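Side-chain contacts in uncharacterized protein (Streptococcus pneumoniae, PDB 3LFT), which binds L-tryptophan and is probably the substrate-binding protein of an ABC transporter for this amino acid or a related ligand: residues P85-A90 with V248-G253; T111-H116 with G244-Q249. All blocks are in the same frame, centred on the assembly; numbering follows the deposited sequence.

Interaction 1: P85-A90 with V248-G253; sequences PVIMAA and VQVLKG. With TRP (tryptophan), chain C.
Val250 meets Pro85 and Ile87 with its two methyl groups, one for each. Val250 CG1 packs on the ring of Pro85, 3.7 Å from Pro85 CB and nearly as close to CG. The two side chains cross at a slant, and CB and CG of the ring bear on the same methyl. CG2 of Val250 faces CD1 of Ile87 tip to tip, with 3.8 Å between Val250 CG2 and Ile87 CD1. With CG1 of Val250 anti to the backbone N (chi1 175°), its two methyls are splayed toward the two partners. All of this is apolar; no hydrogen bond joins the segments. The contact is small and sets the last turn of helix 236-251 against the start of strand 86-89. This strand lies inside the parallel sheet of one lobe of a periplasmic-binding-protein fold, and the helix covers a face of that sheet. Leu65 of the adjacent strand 65-69 also touches both Pro85 and Val250. Thr243 and Ile247, earlier on the same helix, add to the packing round Ile87. Just past Val250 the helix ends in a Schellman motif, with Gly253 at positive phi and Gly253 N bonded to Val250 O at 2.9 Å. At the far end of 85-90 the strand runs out at the ligand. There the carbonyl O of Ala90 accepts a hydrogen bond from the amino N of the bound tryptophan, 2.8 Å away.

Interaction 2: T111-H116 with G244-Q249; sequences TGVSDH and GKMIVQ. With TRP (tryptophan), chain C.
The amino N of the bound tryptophan donates a hydrogen bond to Asp115 OD2 at 2.7 Å, with Ala90 O as its second acceptor. Asp115 OD1 also lies 2.8 Å from that tryptophan N. The negative charge of Asp115 probably stabilises a positively charged ligand amino group. CG of Asp115 stands between its backbone N and carbonyl carbon (chi1 52°), which turns the carboxylate toward the ligand amino group. Within 244-249, Met246, a selenomethionine, is the residue whose side chain reaches the strand. Met246 SE rests on the carbonyl of Gly112, 3.4 Å from Gly112 O. Met246 CE lies 3.7 Å from Thr111 OG1. These are packing contacts. The hydroxyl of Thr111 is bonded elsewhere, to the carbonyl O of Thr259. The chain of Met246 bends at the last torsion (chi3 76°), and SE and CE lie along the strand from Thr111 to Val113. Met246 SE also touches CG2 of Val113, 3.7 Å away, and the two side chains cross obliquely. Asn262 of the edge strand and Thr259 also contact Met246. Strand 111-115 and helix 244-249 run almost antiparallel, at 166°, with axes 8.4 Å apart at closest approach. Earlier in helix 236-251, Leu239, Ala242 and Thr243 continue the cover over Val113. A helix packed antiparallel on a parallel sheet, with ligand-binding residues at the carboxyl ends of the strands, is typical of the lobes of periplasmic-binding-protein folds.

Overall arrangement
Interactions 1 and 2 are both buried and use the same helix, 236-251, against two neighbouring strands of one parallel sheet. Their centres lie about 6 Å apart. The strands 86-89 and 110-115 are themselves tied together by backbone bonds, probably from Met88 N to Thr111 O and from Val113 N to Met88 O. Interaction 1 takes the end of the helix and is purely aliphatic, and includes a partly exposed proline. Interaction 2 takes the preceding turn, lies nearer the centre of the chain and sets a selenium side chain against backbone as well as side-chain atoms. Both strands lead into the same ligand pocket.

Interaction 1: P85-A90 with V248-G253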
ATOM      1  N   PRO A  85       5.303 -11.150 -19.111  1.00  4.70           N
ATOM      2  CA  PRO A  85       5.687 -10.823 -17.725  1.00  4.62           C
ATOM      3  C   PRO A  85       4.855  -9.706 -17.100  1.00  4.94           C
ATOM      4  O   PRO A  85       4.608  -8.662 -17.728  1.00  5.33           O
ATOM      5  CB  PRO A  85       7.144 -10.383 -17.859  1.00  4.96           C
ATOM      6  CG  PRO A  85       7.647 -11.082 -19.086  1.00  5.07           C
ATOM      7  CD  PRO A  85       6.461 -11.086 -20.026  1.00  5.59           C
ATOM      8  N   VAL A  86       4.436  -9.938 -15.861  1.00  4.62           N
ATOM      9  CA  VAL A  86       3.698  -8.981 -15.060  1.00  4.83           C
ATOM     10  C   VAL A  86       4.543  -8.668 -13.822  1.00  4.69           C
ATOM     11  O   VAL A  86       4.906  -9.561 -13.064  1.00  5.56           O
ATOM     12  CB  VAL A  86       2.347  -9.554 -14.632  1.00  4.58           C
ATOM     13  CG1 VAL A  86       1.612  -8.582 -13.692  1.00  6.36           C
ATOM     14  CG2 VAL A  86       1.481  -9.887 -15.866  1.00  5.31           C
ATOM     15  N   ILE A  87       4.861  -7.392 -13.646  1.00  4.77           N
ATOM     16  CA  ILE A  87       5.672  -6.972 -12.515  1.00  5.18           C
ATOM     17  C   ILE A  87       4.783  -6.273 -11.492  1.00  5.21           C
ATOM     18  O   ILE A  87       4.142  -5.261 -11.805  1.00  6.08           O
ATOM     19  CB  ILE A  87       6.808  -6.014 -12.955  1.00  5.25           C
ATOM     20  CG1 ILE A  87       7.617  -6.585 -14.129  1.00  6.24           C
ATOM     21  CG2 ILE A  87       7.720  -5.693 -11.771  1.00  6.68           C
ATOM     22  CD1 ILE A  87       8.186  -8.000 -13.967  1.00  7.46           C
HETATM   23  N   MSE A  88       4.745  -6.821 -10.282  1.00  5.41           N
HETATM   24  CA  MSE A  88       4.030  -6.225  -9.177  1.00  4.81           C
HETATM   25  C   MSE A  88       4.808  -5.043  -8.607  1.00  4.59           C
HETATM   26  O   MSE A  88       5.995  -5.178  -8.283  1.00  5.85           O
HETATM   27  CB  MSE A  88       3.884  -7.244  -8.046  1.00  5.62           C
HETATM   28  CG  MSE A  88       3.150  -8.541  -8.426  1.00  6.61           C
HETATM   29 SE   MSE A  88       3.038  -9.803  -6.937  1.00 11.42          SE
HETATM   30  CE  MSE A  88       4.921 -10.052  -6.555  1.00 10.09           C
ATOM     31  N   ALA A  89       4.140  -3.886  -8.501  1.00  4.98           N
ATOM     32  CA  ALA A  89       4.736  -2.739  -7.809  1.00  5.39           C
ATOM     33  C   ALA A  89       3.965  -2.478  -6.520  1.00  5.13           C
ATOM     34  O   ALA A  89       2.886  -1.839  -6.537  1.00  5.77           O
ATOM     35  CB  ALA A  89       4.708  -1.522  -8.700  1.00  6.03           C
ATOM     36  N   ALA A  90       4.531  -2.969  -5.417  1.00  5.17           N
ATOM     37  CA  ALA A  90       3.968  -2.798  -4.074  1.00  5.37           C
ATOM     38  C   ALA A  90       2.648  -3.544  -3.878  1.00  5.38           C
ATOM     39  O   ALA A  90       1.585  -2.949  -3.663  1.00  6.18           O
ATOM     40  CB  ALA A  90       3.842  -1.304  -3.706  1.00  5.28           C
ATOM     41  N   VAL A 248      13.949  -3.919 -15.167  1.00  5.14           N
ATOM     42  CA  VAL A 248      15.137  -4.023 -16.001  1.00  5.58           C
ATOM     43  C   VAL A 248      15.658  -5.454 -16.013  1.00  5.99           C
ATOM     44  O   VAL A 248      16.044  -5.967 -17.077  1.00  5.35           O
ATOM     45  CB  VAL A 248      16.210  -3.026 -15.536  1.00  5.58           C
ATOM     46  CG1 VAL A 248      17.549  -3.278 -16.227  1.00  6.89           C
ATOM     47  CG2 VAL A 248      15.722  -1.598 -15.806  1.00  6.33           C
ATOM     48  N   GLN A 249      15.684  -6.110 -14.850  1.00  5.65           N
ATOM     49  CA  GLN A 249      16.136  -7.497 -14.807  1.00  5.63           C
ATOM     50  C   GLN A 249      15.331  -8.369 -15.780  1.00  5.11           C
ATOM     51  O   GLN A 249      15.898  -9.246 -16.460  1.00  5.10           O
ATOM     52  CB  GLN A 249      15.960  -8.066 -13.406  1.00  6.65           C
ATOM     53  CG  GLN A 249      17.014  -7.811 -12.396  1.00 10.24           C
ATOM     54  CD  GLN A 249      16.706  -8.642 -11.164  1.00 14.06           C
ATOM     55  OE1 GLN A 249      17.058  -9.833 -11.073  1.00 15.45           O
ATOM     56  NE2 GLN A 249      15.983  -8.045 -10.244  1.00 12.58           N
ATOM     57  N   VAL A 250      14.017  -8.158 -15.825  1.00  5.19           N
ATOM     58  CA  VAL A 250      13.142  -8.941 -16.683  1.00  5.54           C
ATOM     59  C   VAL A 250      13.318  -8.555 -18.148  1.00  5.74           C
ATOM     60  O   VAL A 250      13.392  -9.435 -19.006  1.00  5.96           O
ATOM     61  CB  VAL A 250      11.666  -8.922 -16.191  1.00  5.73           C
ATOM     62  CG1 VAL A 250      10.755  -9.666 -17.183  1.00  6.11           C
ATOM     63  CG2 VAL A 250      11.568  -9.556 -14.800  1.00  7.08           C
ATOM     64  N   LEU A 251      13.467  -7.259 -18.447  1.00  5.24           N
ATOM     65  CA  LEU A 251      13.762  -6.851 -19.826  1.00  5.56           C
ATOM     66  C   LEU A 251      15.015  -7.552 -20.327  1.00  5.73           C
ATOM     67  O   LEU A 251      15.073  -7.966 -21.499  1.00  6.22           O
ATOM     68  CB  LEU A 251      13.909  -5.335 -19.947  1.00  5.56           C
ATOM     69  CG  LEU A 251      12.636  -4.531 -19.729  1.00  4.98           C
ATOM     70  CD1 LEU A 251      12.952  -3.048 -19.673  1.00  7.22           C
ATOM     71  CD2 LEU A 251      11.586  -4.833 -20.795  1.00  6.57           C
ATOM     72  N   LYS A 252      16.000  -7.679 -19.429  1.00  4.88           N
ATOM     73  CA  LYS A 252      17.295  -8.299 -19.737  1.00  4.96           C
ATOM     74  C   LYS A 252      17.258  -9.821 -19.700  1.00  5.20           C
ATOM     75  O   LYS A 252      18.284 -10.476 -19.926  1.00  7.19           O
ATOM     76  CB  LYS A 252      18.397  -7.762 -18.819  1.00  6.19           C
ATOM     77  CG  LYS A 252      18.697  -6.300 -19.044  1.00  7.58           C
ATOM     78  CD  LYS A 252      19.838  -5.828 -18.151  1.00 12.81           C
ATOM     79  CE  LYS A 252      20.231  -4.384 -18.496  1.00 16.77           C
ATOM     80  NZ  LYS A 252      20.644  -4.221 -19.923  1.00 20.22           N
ATOM     81  N   GLY A 253      16.078 -10.390 -19.457  1.00  5.31           N
ATOM     82  CA  GLY A 253      15.908 -11.841 -19.626  1.00  5.29           C
ATOM     83  C   GLY A 253      15.540 -12.665 -18.408  1.00  4.58           C
ATOM     84  O   GLY A 253      15.335 -13.882 -18.524  1.00  5.16           O
TER
HETATM   85  N   TRP C   1       0.499  -2.330  -1.108  1.00  8.29           N
HETATM   86  CA  TRP C   1      -0.826  -1.876  -1.624  1.00  8.97           C
HETATM   87  C   TRP C   1      -1.512  -3.001  -2.329  1.00  8.94           C
HETATM   88  O   TRP C   1      -2.415  -2.768  -3.137  1.00  8.77           O
HETATM   89  CB  TRP C   1      -0.635  -0.659  -2.543  1.00  8.71           C
HETATM   90  CG  TRP C   1      -0.016   0.501  -1.805  1.00  7.83           C
HETATM   91  CD1 TRP C   1       1.318   0.907  -1.819  1.00  8.47           C
HETATM   92  CD2 TRP C   1      -0.712   1.414  -0.891  1.00  8.23           C
HETATM   93  NE1 TRP C   1       1.477   1.996  -0.994  1.00  8.55           N
HETATM   94  CE2 TRP C   1       0.327   2.329  -0.409  1.00  8.59           C
HETATM   95  CE3 TRP C   1      -2.015   1.488  -0.460  1.00  8.21           C
HETATM   96  CZ2 TRP C   1      -0.039   3.312   0.494  1.00  8.72           C
HETATM   97  CZ3 TRP C   1      -2.347   2.484   0.453  1.00  9.20           C
HETATM   98  CH2 TRP C   1      -1.360   3.381   0.909  1.00  8.94           C
HETATM   99  OXT TRP C   1      -1.163  -4.166  -2.092  1.00  8.45           O

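Interaction 2: T111-H116 with G244-Q249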
ATOM      1  N   THR A 111       6.150 -11.584 -11.048  1.00  5.46           N
ATOM      2  CA  THR A 111       7.085 -11.381  -9.925  1.00  5.52           C
ATOM      3  C   THR A 111       7.020  -9.914  -9.533  1.00  5.79           C
ATOM      4  O   THR A 111       6.203  -9.182 -10.090  1.00  6.60           O
ATOM      5  CB  THR A 111       8.510 -11.857 -10.284  1.00  5.48           C
ATOM      6  OG1 THR A 111       9.301 -11.792  -9.094  1.00  6.33           O
ATOM      7  CG2 THR A 111       9.145 -11.011 -11.356  1.00  7.27           C
ATOM      8  N   GLY A 112       7.856  -9.491  -8.587  1.00  5.99           N
ATOM      9  CA  GLY A 112       7.945  -8.046  -8.293  1.00  6.09           C
ATOM     10  C   GLY A 112       8.213  -7.735  -6.845  1.00  5.75           C
ATOM     11  O   GLY A 112       8.870  -8.503  -6.151  1.00  6.18           O
ATOM     12  N   VAL A 113       7.659  -6.598  -6.406  1.00  6.03           N
ATOM     13  CA  VAL A 113       7.976  -5.990  -5.107  1.00  6.36           C
ATOM     14  C   VAL A 113       6.740  -5.974  -4.217  1.00  6.02           C
ATOM     15  O   VAL A 113       5.650  -5.601  -4.662  1.00  6.04           O
ATOM     16  CB  VAL A 113       8.489  -4.534  -5.337  1.00  6.59           C
ATOM     17  CG1 VAL A 113       8.564  -3.770  -4.008  1.00  8.06           C
ATOM     18  CG2 VAL A 113       9.855  -4.569  -6.022  1.00  6.92           C
ATOM     19  N   SER A 114       6.956  -6.363  -2.956  1.00  5.74           N
ATOM     20  CA  SER A 114       5.877  -6.498  -1.986  1.00  5.95           C
ATOM     21  C   SER A 114       6.154  -5.666  -0.745  1.00  5.84           C
ATOM     22  O   SER A 114       7.276  -5.720  -0.207  1.00  6.55           O
ATOM     23  CB  SER A 114       5.757  -7.974  -1.584  1.00  6.22           C
ATOM     24  OG  SER A 114       4.885  -8.147  -0.474  1.00  7.64           O
ATOM     25  N   ASP A 115       5.157  -4.876  -0.314  1.00  5.67           N
ATOM     26  CA  ASP A 115       5.240  -4.073   0.911  1.00  5.57           C
ATOM     27  C   ASP A 115       4.404  -4.713   2.016  1.00  5.71           C
ATOM     28  O   ASP A 115       3.179  -4.527   2.102  1.00  6.65           O
ATOM     29  CB  ASP A 115       4.804  -2.615   0.622  1.00  6.49           C
ATOM     30  CG  ASP A 115       3.451  -2.489  -0.079  1.00  6.78           C
ATOM     31  OD1 ASP A 115       3.098  -3.347  -0.917  1.00  6.34           O
ATOM     32  OD2 ASP A 115       2.765  -1.444   0.152  1.00  6.32           O
ATOM     33  N   HIS A 116       5.068  -5.506   2.858  1.00  6.31           N
ATOM     34  CA  HIS A 116       4.434  -6.159   3.995  1.00  6.32           C
ATOM     35  C   HIS A 116       4.164  -5.148   5.113  1.00  6.69           C
ATOM     36  O   HIS A 116       5.053  -4.391   5.508  1.00  8.21           O
ATOM     37  CB  HIS A 116       5.361  -7.269   4.509  1.00  7.50           C
ATOM     38  CG  HIS A 116       4.823  -7.986   5.705  1.00  8.58           C
ATOM     39  ND1 HIS A 116       5.240  -7.718   6.993  1.00 11.59           N
ATOM     40  CD2 HIS A 116       3.870  -8.940   5.808  1.00 12.16           C
ATOM     41  CE1 HIS A 116       4.563  -8.481   7.837  1.00 12.49           C
ATOM     42  NE2 HIS A 116       3.729  -9.226   7.144  1.00 13.78           N
ATOM     43  N   GLY A 244      11.539  -0.653 -10.376  1.00  4.80           N
ATOM     44  CA  GLY A 244      12.258  -0.279 -11.609  1.00  5.25           C
ATOM     45  C   GLY A 244      13.401  -1.224 -11.917  1.00  4.74           C
ATOM     46  O   GLY A 244      13.597  -1.648 -13.071  1.00  5.79           O
ATOM     47  N   LYS A 245      14.192  -1.533 -10.904  1.00  3.97           N
ATOM     48  CA  LYS A 245      15.297  -2.444 -11.111  1.00  4.61           C
ATOM     49  C   LYS A 245      14.873  -3.841 -11.496  1.00  3.87           C
ATOM     50  O   LYS A 245      15.535  -4.466 -12.328  1.00  5.08           O
ATOM     51  CB  LYS A 245      16.215  -2.441  -9.903  1.00  4.89           C
ATOM     52  CG  LYS A 245      16.947  -1.107  -9.840  1.00  8.55           C
ATOM     53  CD  LYS A 245      17.869  -0.963  -8.660  1.00 13.83           C
ATOM     54  CE  LYS A 245      18.534   0.408  -8.699  1.00 16.03           C
ATOM     55  NZ  LYS A 245      19.446   0.577  -9.864  1.00 19.88           N
HETATM   56  N   MSE A 246      13.768  -4.345 -10.948  1.00  4.53           N
HETATM   57  CA  MSE A 246      13.251  -5.667 -11.352  1.00  4.76           C
HETATM   58  C   MSE A 246      12.694  -5.632 -12.769  1.00  5.06           C
HETATM   59  O   MSE A 246      12.864  -6.611 -13.497  1.00  5.92           O
HETATM   60  CB  MSE A 246      12.201  -6.188 -10.366  1.00  5.16           C
HETATM   61  CG  MSE A 246      12.808  -6.435  -8.990  1.00  5.34           C
HETATM   62 SE   MSE A 246      11.589  -7.330  -7.796  1.00  9.23          SE
HETATM   63  CE  MSE A 246      11.725  -9.112  -8.550  1.00  5.08           C
ATOM     64  N   ILE A 247      12.079  -4.524 -13.182  1.00  4.95           N
ATOM     65  CA  ILE A 247      11.631  -4.408 -14.563  1.00  5.15           C
ATOM     66  C   ILE A 247      12.838  -4.580 -15.486  1.00  5.62           C
ATOM     67  O   ILE A 247      12.754  -5.300 -16.484  1.00  5.59           O
ATOM     68  CB  ILE A 247      10.986  -3.036 -14.790  1.00  4.69           C
ATOM     69  CG1 ILE A 247       9.638  -2.961 -14.064  1.00  5.58           C
ATOM     70  CG2 ILE A 247      10.787  -2.775 -16.274  1.00  5.19           C
ATOM     71  CD1 ILE A 247       9.103  -1.529 -13.947  1.00  5.89           C
ATOM     72  N   VAL A 248      13.949  -3.919 -15.167  1.00  5.14           N
ATOM     73  CA  VAL A 248      15.137  -4.023 -16.001  1.00  5.58           C
ATOM     74  C   VAL A 248      15.658  -5.454 -16.013  1.00  5.99           C
ATOM     75  O   VAL A 248      16.044  -5.967 -17.077  1.00  5.35           O
ATOM     76  CB  VAL A 248      16.210  -3.026 -15.536  1.00  5.58           C
ATOM     77  CG1 VAL A 248      17.549  -3.278 -16.227  1.00  6.89           C
ATOM     78  CG2 VAL A 248      15.722  -1.598 -15.806  1.00  6.33           C
ATOM     79  N   GLN A 249      15.684  -6.110 -14.850  1.00  5.65           N
ATOM     80  CA  GLN A 249      16.136  -7.497 -14.807  1.00  5.63           C
ATOM     81  C   GLN A 249      15.331  -8.369 -15.780  1.00  5.11           C
ATOM     82  O   GLN A 249      15.898  -9.246 -16.460  1.00  5.10           O
ATOM     83  CB  GLN A 249      15.960  -8.066 -13.406  1.00  6.65           C
ATOM     84  CG  GLN A 249      17.014  -7.811 -12.396  1.00 10.24           C
ATOM     85  CD  GLN A 249      16.706  -8.642 -11.164  1.00 14.06           C
ATOM     86  OE1 GLN A 249      17.058  -9.833 -11.073  1.00 15.45           O
ATOM     87  NE2 GLN A 249      15.983  -8.045 -10.244  1.00 12.58           N
TER
HETATM   88  N   TRP C   1       0.499  -2.330  -1.108  1.00  8.29           N
HETATM   89  CA  TRP C   1      -0.826  -1.876  -1.624  1.00  8.97           C
HETATM   90  C   TRP C   1      -1.512  -3.001  -2.329  1.00  8.94           C
HETATM   91  O   TRP C   1      -2.415  -2.768  -3.137  1.00  8.77           O
HETATM   92  CB  TRP C   1      -0.635  -0.659  -2.543  1.00  8.71           C
HETATM   93  CG  TRP C   1      -0.016   0.501  -1.805  1.00  7.83           C
HETATM   94  CD1 TRP C   1       1.318   0.907  -1.819  1.00  8.47           C
HETATM   95  CD2 TRP C   1      -0.712   1.414  -0.891  1.00  8.23           C
HETATM   96  NE1 TRP C   1       1.477   1.996  -0.994  1.00  8.55           N
HETATM   97  CE2 TRP C   1       0.327   2.329  -0.409  1.00  8.59           C
HETATM   98  CE3 TRP C   1      -2.015   1.488  -0.460  1.00  8.21           C
HETATM   99  CZ2 TRP C   1      -0.039   3.312   0.494  1.00  8.72           C
HETATM  100  CZ3 TRP C   1      -2.347   2.484   0.453  1.00  9.20           C
HETATM  101  CH2 TRP C   1      -1.360   3.381   0.909  1.00  8.94           C
HETATM  102  OXT TRP C   1      -1.163  -4.166  -2.092  1.00  8.45           O